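PDB 2UVP: DNA replication regulator protein HobA from Helicobacter pylori, which is required to initiate DNA replication and increases the binding of the initiator DnaA to the oriC region. Local coordinates for residues L68-S73 and L168-E173; N74-D79 and P84-I89. All coordinates share one frame; numbering follows the deposited sequence. Where two conformers were deposited one is given.

Contact 1: L68-S73 and L168-E173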
ATOM      1  N   LEU A  68      -7.288 -10.037   5.855  1.00 10.11           N
ATOM      2  CA  LEU A  68      -7.503  -8.651   6.311  1.00 11.14           C
ATOM      3  C   LEU A  68      -8.145  -7.847   5.166  1.00 11.09           C
ATOM      4  O   LEU A  68      -9.169  -7.199   5.342  1.00 10.78           O
ATOM      5  CB  LEU A  68      -6.159  -8.019   6.707  1.00 12.10           C
ATOM      6  CG  LEU A  68      -6.068  -6.914   7.770  1.00 18.04           C
ATOM      7  CD1 LEU A  68      -4.805  -6.091   7.588  1.00 19.34           C
ATOM      8  CD2 LEU A  68      -7.276  -6.048   7.994  1.00 19.50           C
ATOM      9  N   ASN A  69      -7.537  -7.916   3.982  1.00 10.86           N
ATOM     10  CA  ASN A  69      -8.052  -7.242   2.792  1.00 12.03           C
ATOM     11  C   ASN A  69      -9.489  -7.676   2.483  1.00 11.44           C
ATOM     12  O   ASN A  69     -10.368  -6.836   2.206  1.00 12.02           O
ATOM     13  CB  ASN A  69      -7.084  -7.547   1.636  1.00 12.43           C
ATOM     14  CG  ASN A  69      -7.414  -6.811   0.353  1.00 19.14           C
ATOM     15  OD1 ASN A  69      -8.567  -6.612   0.004  1.00 24.04           O
ATOM     16  ND2 ASN A  69      -6.361  -6.436  -0.389  1.00 26.83           N
ATOM     17  N   TYR A  70      -9.727  -8.979   2.569  1.00 10.31           N
ATOM     18  CA  TYR A  70     -11.062  -9.543   2.339  1.00  9.59           C
ATOM     19  C   TYR A  70     -12.082  -8.968   3.319  1.00 10.24           C
ATOM     20  O   TYR A  70     -13.175  -8.591   2.913  1.00 11.49           O
ATOM     21  CB  TYR A  70     -10.980 -11.045   2.521  1.00  9.22           C
ATOM     22  CG  TYR A  70     -12.260 -11.787   2.186  1.00  9.38           C
ATOM     23  CD1 TYR A  70     -12.566 -12.130   0.880  1.00  9.27           C
ATOM     24  CD2 TYR A  70     -13.143 -12.170   3.205  1.00 10.32           C
ATOM     25  CE1 TYR A  70     -13.745 -12.843   0.576  1.00  8.41           C
ATOM     26  CE2 TYR A  70     -14.323 -12.878   2.915  1.00 10.45           C
ATOM     27  CZ  TYR A  70     -14.605 -13.217   1.601  1.00  9.15           C
ATOM     28  OH  TYR A  70     -15.745 -13.923   1.259  1.00 10.08           O
ATOM     29  N   ILE A  71     -11.718  -8.880   4.591  1.00  9.78           N
ATOM     30  CA  ILE A  71     -12.647  -8.320   5.595  1.00 10.47           C
ATOM     31  C   ILE A  71     -13.023  -6.873   5.239  1.00 11.04           C
ATOM     32  O   ILE A  71     -14.198  -6.501   5.198  1.00  9.88           O
ATOM     33  CB  ILE A  71     -12.038  -8.430   7.005  1.00 10.74           C
ATOM     34  CG1 ILE A  71     -12.005  -9.908   7.443  1.00 10.01           C
ATOM     35  CG2 ILE A  71     -12.823  -7.582   8.020  1.00 11.03           C
ATOM     36  CD1 ILE A  71     -11.168 -10.146   8.704  1.00 10.24           C
ATOM     37  N   LEU A  72     -12.007  -6.052   4.998  1.00 12.16           N
ATOM     38  CA  LEU A  72     -12.236  -4.649   4.685  1.00 13.27           C
ATOM     39  C   LEU A  72     -13.095  -4.468   3.431  1.00 13.01           C
ATOM     40  O   LEU A  72     -14.042  -3.680   3.433  1.00 14.45           O
ATOM     41  CB  LEU A  72     -10.898  -3.932   4.515  1.00 13.08           C
ATOM     42  CG  LEU A  72     -10.077  -3.490   5.738  1.00 19.93           C
ATOM     43  CD1 LEU A  72     -10.385  -4.181   7.034  1.00 21.59           C
ATOM     44  CD2 LEU A  72      -8.586  -3.618   5.396  1.00 20.04           C
ATOM     45  N   SER A  73     -12.789  -5.203   2.364  1.00 12.43           N
ATOM     46  CA  SER A  73     -13.518  -4.993   1.116  1.00 13.19           C
ATOM     47  C   SER A  73     -14.920  -5.558   1.169  1.00 12.81           C
ATOM     48  O   SER A  73     -15.815  -5.035   0.504  1.00 13.44           O
ATOM     49  CB  SER A  73     -12.793  -5.565  -0.116  1.00 13.78           C
ATOM     50  OG  SER A  73     -12.554  -6.940   0.019  1.00 16.65           O
ATOM     51  N   LEU A 168     -16.314 -18.451   8.089  1.00 10.52           N
ATOM     52  CA  LEU A 168     -16.598 -17.691   9.327  1.00 10.73           C
ATOM     53  C   LEU A 168     -16.920 -16.229   9.020  1.00 10.57           C
ATOM     54  O   LEU A 168     -17.794 -15.629   9.654  1.00 10.23           O
ATOM     55  CB  LEU A 168     -15.423 -17.764  10.293  1.00 10.63           C
ATOM     56  CG  LEU A 168     -15.193 -19.159  10.903  1.00 10.15           C
ATOM     57  CD1 LEU A 168     -13.801 -19.175  11.508  1.00  9.57           C
ATOM     58  CD2 LEU A 168     -16.320 -19.545  11.937  1.00 10.69           C
ATOM     59  N   PHE A 169     -16.208 -15.641   8.059  1.00 10.51           N
ATOM     60  CA  PHE A 169     -16.567 -14.285   7.691  1.00 10.33           C
ATOM     61  C   PHE A 169     -17.989 -14.202   7.179  1.00 10.41           C
ATOM     62  O   PHE A 169     -18.754 -13.308   7.538  1.00 10.36           O
ATOM     63  CB  PHE A 169     -15.644 -13.688   6.620  1.00 10.67           C
ATOM     64  CG  PHE A 169     -16.060 -12.302   6.269  1.00  9.19           C
ATOM     65  CD1 PHE A 169     -15.673 -11.251   7.086  1.00 10.95           C
ATOM     66  CD2 PHE A 169     -16.928 -12.062   5.200  1.00 10.31           C
ATOM     67  CE1 PHE A 169     -16.106  -9.931   6.821  1.00 11.22           C
ATOM     68  CE2 PHE A 169     -17.382 -10.749   4.919  1.00 12.49           C
ATOM     69  CZ  PHE A 169     -16.958  -9.684   5.744  1.00 10.79           C
ATOM     70  N   LYS A 170     -18.344 -15.130   6.308  1.00 10.34           N
ATOM     71  CA  LYS A 170     -19.655 -15.117   5.690  1.00 10.46           C
ATOM     72  C   LYS A 170     -20.729 -15.338   6.760  1.00 11.02           C
ATOM     73  O   LYS A 170     -21.819 -14.748   6.682  1.00 11.68           O
ATOM     74  CB  LYS A 170     -19.728 -16.153   4.583  1.00 10.31           C
ATOM     75  CG  LYS A 170     -18.926 -15.712   3.312  1.00 10.85           C
ATOM     76  CD  LYS A 170     -18.773 -16.867   2.340  1.00  9.82           C
ATOM     77  CE  LYS A 170     -17.924 -16.474   1.088  1.00 10.91           C
ATOM     78  NZ  LYS A 170     -18.491 -15.257   0.371  1.00 11.03           N
ATOM     79  N   LEU A 171     -20.403 -16.146   7.769  1.00 11.28           N
ATOM     80  CA  LEU A 171     -21.312 -16.325   8.898  1.00 12.33           C
ATOM     81  C   LEU A 171     -21.475 -14.992   9.649  1.00 12.48           C
ATOM     82  O   LEU A 171     -22.614 -14.556   9.928  1.00 13.38           O
ATOM     83  CB  LEU A 171     -20.773 -17.391   9.856  1.00 11.80           C
ATOM     84  CG  LEU A 171     -21.567 -17.597  11.140  1.00 12.76           C
ATOM     85  CD1 LEU A 171     -22.984 -18.102  10.832  1.00 13.25           C
ATOM     86  CD2 LEU A 171     -20.801 -18.595  12.040  1.00 12.82           C
ATOM     87  N   PHE A 172     -20.347 -14.343   9.960  1.00 11.68           N
ATOM     88  CA  PHE A 172     -20.371 -13.061  10.626  1.00 12.35           C
ATOM     89  C   PHE A 172     -21.186 -12.016   9.870  1.00 13.14           C
ATOM     90  O   PHE A 172     -22.054 -11.366  10.460  1.00 12.99           O
ATOM     91  CB  PHE A 172     -18.952 -12.530  10.896  1.00 12.79           C
ATOM     92  CG  PHE A 172     -18.954 -11.136  11.418  1.00 13.91           C
ATOM     93  CD1 PHE A 172     -19.273 -10.889  12.745  1.00 13.45           C
ATOM     94  CD2 PHE A 172     -18.720 -10.054  10.565  1.00 14.62           C
ATOM     95  CE1 PHE A 172     -19.325  -9.581  13.244  1.00 15.25           C
ATOM     96  CE2 PHE A 172     -18.766  -8.736  11.056  1.00 13.85           C
ATOM     97  CZ  PHE A 172     -19.055  -8.508  12.414  1.00 15.38           C
ATOM     98  N   GLU A 173     -20.942 -11.851   8.570  0.50 12.80           N
ATOM     99  CA  GLU A 173     -21.652 -10.806   7.820  0.50 12.83           C
ATOM    100  C   GLU A 173     -23.157 -11.089   7.682  0.50 13.49           C
ATOM    101  O   GLU A 173     -23.980 -10.170   7.699  0.50 14.42           O
ATOM    102  CB  GLU A 173     -21.000 -10.565   6.452  0.50 12.89           C
ATOM    103  CG  GLU A 173     -21.165 -11.714   5.496  0.50 11.64           C
ATOM    104  CD  GLU A 173     -20.730 -11.387   4.069  0.50 11.79           C
ATOM    105  OE1 GLU A 173     -20.857 -10.218   3.623  0.50 13.26           O
ATOM    106  OE2 GLU A 173     -20.301 -12.338   3.397  0.50  8.05           O
TER

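Contact 2: N74-D79 and P84-I89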
ATOM      1  N   ASN A  74     -15.121  -6.627   1.928  1.00 12.21           N
ATOM      2  CA  ASN A  74     -16.473  -7.164   2.052  1.00 12.50           C
ATOM      3  C   ASN A  74     -17.364  -6.335   2.965  1.00 12.88           C
ATOM      4  O   ASN A  74     -18.564  -6.169   2.681  1.00 13.05           O
ATOM      5  CB  ASN A  74     -16.503  -8.636   2.487  1.00 12.15           C
ATOM      6  CG  ASN A  74     -16.136  -9.578   1.361  1.00 14.78           C
ATOM      7  OD1 ASN A  74     -14.968  -9.699   0.981  1.00 16.77           O
ATOM      8  ND2 ASN A  74     -17.135 -10.241   0.809  1.00 12.63           N
ATOM      9  N   LEU A  75     -16.799  -5.830   4.057  1.00 13.04           N
ATOM     10  CA  LEU A  75     -17.595  -5.049   5.001  1.00 13.34           C
ATOM     11  C   LEU A  75     -17.997  -3.708   4.408  1.00 15.04           C
ATOM     12  O   LEU A  75     -19.126  -3.256   4.622  1.00 14.94           O
ATOM     13  CB  LEU A  75     -16.886  -4.868   6.341  1.00 13.87           C
ATOM     14  CG  LEU A  75     -16.892  -6.147   7.203  1.00 13.02           C
ATOM     15  CD1 LEU A  75     -16.125  -5.945   8.509  1.00 15.63           C
ATOM     16  CD2 LEU A  75     -18.296  -6.660   7.485  1.00 15.84           C
ATOM     17  N   ASN A  76     -17.079  -3.090   3.666  1.00 15.18           N
ATOM     18  CA  ASN A  76     -17.384  -1.843   2.967  1.00 17.20           C
ATOM     19  C   ASN A  76     -17.035  -1.954   1.495  1.00 18.05           C
ATOM     20  O   ASN A  76     -15.976  -1.497   1.077  1.00 17.59           O
ATOM     21  CB  ASN A  76     -16.661  -0.655   3.602  1.00 16.94           C
ATOM     22  CG  ASN A  76     -17.271  -0.250   4.934  1.00 16.36           C
ATOM     23  OD1 ASN A  76     -18.501  -0.054   5.043  1.00 16.93           O
ATOM     24  ND2 ASN A  76     -16.425  -0.134   5.956  1.00 16.28           N
ATOM     25  N   PRO A  77     -17.921  -2.588   0.713  1.00 20.48           N
ATOM     26  CA  PRO A  77     -17.634  -2.786  -0.708  1.00 22.39           C
ATOM     27  C   PRO A  77     -17.614  -1.445  -1.448  1.00 24.05           C
ATOM     28  O   PRO A  77     -18.110  -0.441  -0.916  1.00 24.09           O
ATOM     29  CB  PRO A  77     -18.798  -3.662  -1.175  1.00 22.03           C
ATOM     30  CG  PRO A  77     -19.909  -3.341  -0.234  1.00 22.26           C
ATOM     31  CD  PRO A  77     -19.226  -3.155   1.092  1.00 20.92           C
ATOM     32  N   LYS A  78     -17.043  -1.434  -2.653  1.00 26.65           N
ATOM     33  CA  LYS A  78     -16.924  -0.194  -3.437  1.00 28.98           C
ATOM     34  C   LYS A  78     -18.270   0.488  -3.653  1.00 29.56           C
ATOM     35  O   LYS A  78     -18.387   1.714  -3.519  1.00 30.40           O
ATOM     36  CB  LYS A  78     -16.247  -0.444  -4.787  1.00 29.63           C
ATOM     37  CG  LYS A  78     -14.756  -0.103  -4.808  1.00 32.71           C
ATOM     38  CD  LYS A  78     -14.346   0.622  -6.102  1.00 37.08           C
ATOM     39  CE  LYS A  78     -14.950  -0.011  -7.366  1.00 39.16           C
ATOM     40  NZ  LYS A  78     -14.362   0.566  -8.624  1.00 41.29           N
ATOM     41  N   ASP A  79     -19.281  -0.316  -3.969  1.00 30.42           N
ATOM     42  CA  ASP A  79     -20.656   0.158  -4.082  1.00 31.09           C
ATOM     43  C   ASP A  79     -21.436  -0.311  -2.857  1.00 30.81           C
ATOM     44  O   ASP A  79     -21.772  -1.497  -2.739  1.00 30.82           O
ATOM     45  CB  ASP A  79     -21.288  -0.369  -5.379  1.00 31.70           C
ATOM     46  CG  ASP A  79     -22.696   0.173  -5.636  1.00 33.47           C
ATOM     47  OD1 ASP A  79     -23.184   1.061  -4.891  1.00 34.82           O
ATOM     48  OD2 ASP A  79     -23.325  -0.309  -6.611  1.00 36.11           O
ATOM     49  N   PRO A  84     -25.068   0.456   5.359  1.00 24.33           N
ATOM     50  CA  PRO A  84     -24.407   1.517   6.114  1.00 23.08           C
ATOM     51  C   PRO A  84     -22.919   1.521   5.795  1.00 22.60           C
ATOM     52  O   PRO A  84     -22.383   0.503   5.344  1.00 22.61           O
ATOM     53  CB  PRO A  84     -24.592   1.085   7.566  1.00 23.61           C
ATOM     54  CG  PRO A  84     -24.724  -0.420   7.497  1.00 24.68           C
ATOM     55  CD  PRO A  84     -25.481  -0.673   6.227  1.00 24.43           C
ATOM     56  N   LEU A  85     -22.260   2.650   6.022  1.00 20.94           N
ATOM     57  CA  LEU A  85     -20.808   2.679   6.006  1.00 20.19           C
ATOM     58  C   LEU A  85     -20.317   2.199   7.365  1.00 19.67           C
ATOM     59  O   LEU A  85     -20.476   2.899   8.377  1.00 20.96           O
ATOM     60  CB  LEU A  85     -20.298   4.095   5.736  1.00 19.07           C
ATOM     61  CG  LEU A  85     -18.775   4.291   5.684  1.00 19.61           C
ATOM     62  CD1 LEU A  85     -18.122   3.489   4.546  1.00 20.52           C
ATOM     63  CD2 LEU A  85     -18.462   5.779   5.538  1.00 21.26           C
ATOM     64  N   LEU A  86     -19.689   1.034   7.410  1.00 17.92           N
ATOM     65  CA  LEU A  86     -19.342   0.466   8.725  1.00 16.44           C
ATOM     66  C   LEU A  86     -18.013   0.976   9.229  1.00 15.66           C
ATOM     67  O   LEU A  86     -17.125   1.271   8.443  1.00 15.43           O
ATOM     68  CB  LEU A  86     -19.356  -1.060   8.702  1.00 16.29           C
ATOM     69  CG  LEU A  86     -20.693  -1.696   8.358  1.00 16.81           C
ATOM     70  CD1 LEU A  86     -20.395  -3.141   7.997  1.00 16.37           C
ATOM     71  CD2 LEU A  86     -21.637  -1.611   9.566  1.00 17.84           C
ATOM     72  N   SER A  87     -17.905   1.125  10.553  1.00 14.58           N
ATOM     73  CA  SER A  87     -16.713   1.695  11.145  1.00 14.56           C
ATOM     74  C   SER A  87     -15.611   0.620  11.281  1.00 14.57           C
ATOM     75  O   SER A  87     -15.482  -0.032  12.318  1.00 14.28           O
ATOM     76  CB  SER A  87     -17.054   2.318  12.499  1.00 15.33           C
ATOM     77  OG  SER A  87     -15.894   2.888  13.071  1.00 15.43           O
ATOM     78  N   VAL A  88     -14.821   0.452  10.215  1.00 14.65           N
ATOM     79  CA  VAL A  88     -13.834  -0.620  10.111  1.00 14.91           C
ATOM     80  C   VAL A  88     -12.512   0.016   9.708  1.00 15.65           C
ATOM     81  O   VAL A  88     -12.457   0.844   8.784  1.00 16.04           O
ATOM     82  CB  VAL A  88     -14.246  -1.676   9.045  1.00 14.93           C
ATOM     83  CG1 VAL A  88     -13.245  -2.874   9.016  1.00 16.37           C
ATOM     84  CG2 VAL A  88     -15.677  -2.174   9.263  1.00 15.99           C
ATOM     85  N   ILE A  89     -11.455  -0.352  10.417  1.00 14.94           N
ATOM     86  CA  ILE A  89     -10.144   0.241  10.229  1.00 15.09           C
ATOM     87  C   ILE A  89      -9.108  -0.860  10.034  1.00 14.71           C
ATOM     88  O   ILE A  89      -9.154  -1.887  10.722  1.00 14.87           O
ATOM     89  CB  ILE A  89      -9.759   1.088  11.463  1.00 16.20           C
ATOM     90  CG1 ILE A  89     -10.661   2.337  11.575  1.00 17.67           C
ATOM     91  CG2 ILE A  89      -8.278   1.457  11.471  1.00 16.53           C
ATOM     92  CD1 ILE A  89     -11.536   2.273  12.736  1.00 23.65           C
TER
HETATM   93  O   HOH W   1     -21.345  -1.680   4.336  1.00 18.22           O

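Contact 1: L68-S73 and L168-E173
The aromatic pair comes first: Y70 and F169 meet as an offset edge-to-face stack, centroids 5.3 Å apart and planes at 79°. Y70 supplies the edge: its CD2 lies over one face of the F169 ring, and the closest pair is Y70 CE2 to F169 CD2, 3.6 Å. The CA-CB bond of F169 points toward the facing helix, and with CG anti to the backbone N (chi1 180°) the ring reaches out between the helices. Y70 starts off to the side; its ring then swings back toward F169. The aliphatic part is smaller: I71 CG1 lies 3.9 Å from F169 CD1, approaching that ring obliquely, while I71 also rests on V58 of the sheet.

At the polar end, the long chain of K170 runs across Y70 at about a right angle and bends at its last torsion, bringing NZ 3.2 Å from Y70 OH. Both have their stronger partners on another chain: Y70 OH is hydrogen-bonded to an acidic side chain there, and K170 NZ is salt-bridged to one.

The two segments run nearly parallel, at 21°, with their axes 11.5 Å apart, a wide spacing bridged by the two aromatic rings. Helices 65-75 and 161-180, side by side with the first laid on strand 55-60, belong to the helices packed against the parallel sheet of an alpha/beta fold.

Contact 2: N74-D79 and P84-I89
The N76 carboxamide is the flat group here, and its working edge is turned to the backbone of L86. OD1 accepts from L86 N at 2.9 Å, with the donor in the carbonyl plane on a lone pair. ND2 donates an N-H to L86 O, also at 2.9 Å; that oxygen lies close to the amide plane, although ND2 is tilted 30° from the plane of the L86 carbonyl. Two bonds to one residue fix the rotation of the amide. Over one face sits L85 CD1, 3.6 Å from OD1; on the other side of the plane, beyond ND2, is V88 CG2.

N76 is the first residue to leave helix 65-75, so this grip ties the end of the helix in the beta-alpha-beta crossover 55-60, 65-75, 88-90 to the chain leading into strand 88-90, an outermost strand of the sheet within this chain, just before the inverse gamma turn centred on S87.

Deeper in, L75 spreads its two methyls: CD1 packs 3.9 Å from V88 CG2, and CD2 lies 4.1 Å from L86 CD1. A water sits 2.7 Å from L75 O and 2.6 Å from P84 O, a likely bridge, and R83 NH2 also bonds to L75 O.

How the contacts relate
Both contacts draw on helix 65-75: contact 1 uses its middle, contact 2 its C-terminal end. Contact 1, buried and about 7 Å from the centre of the chain (centre to centre), brings together helices distant in sequence, mainly through aromatic side chains. Contact 2, about 15 Å out on the same measure and only partly buried, is nested within the loop that contact 1 closes; there an exiting asparagine trades hydrogen bonds with backbone, beside a small aliphatic patch. The two meet directly: F169 CZ packs 3.7 Å from L75 CD2, and L72 CD1 lies 3.7 Å from V88 CG1, so the apolar interior runs on from one to the other. Each also borders another chain.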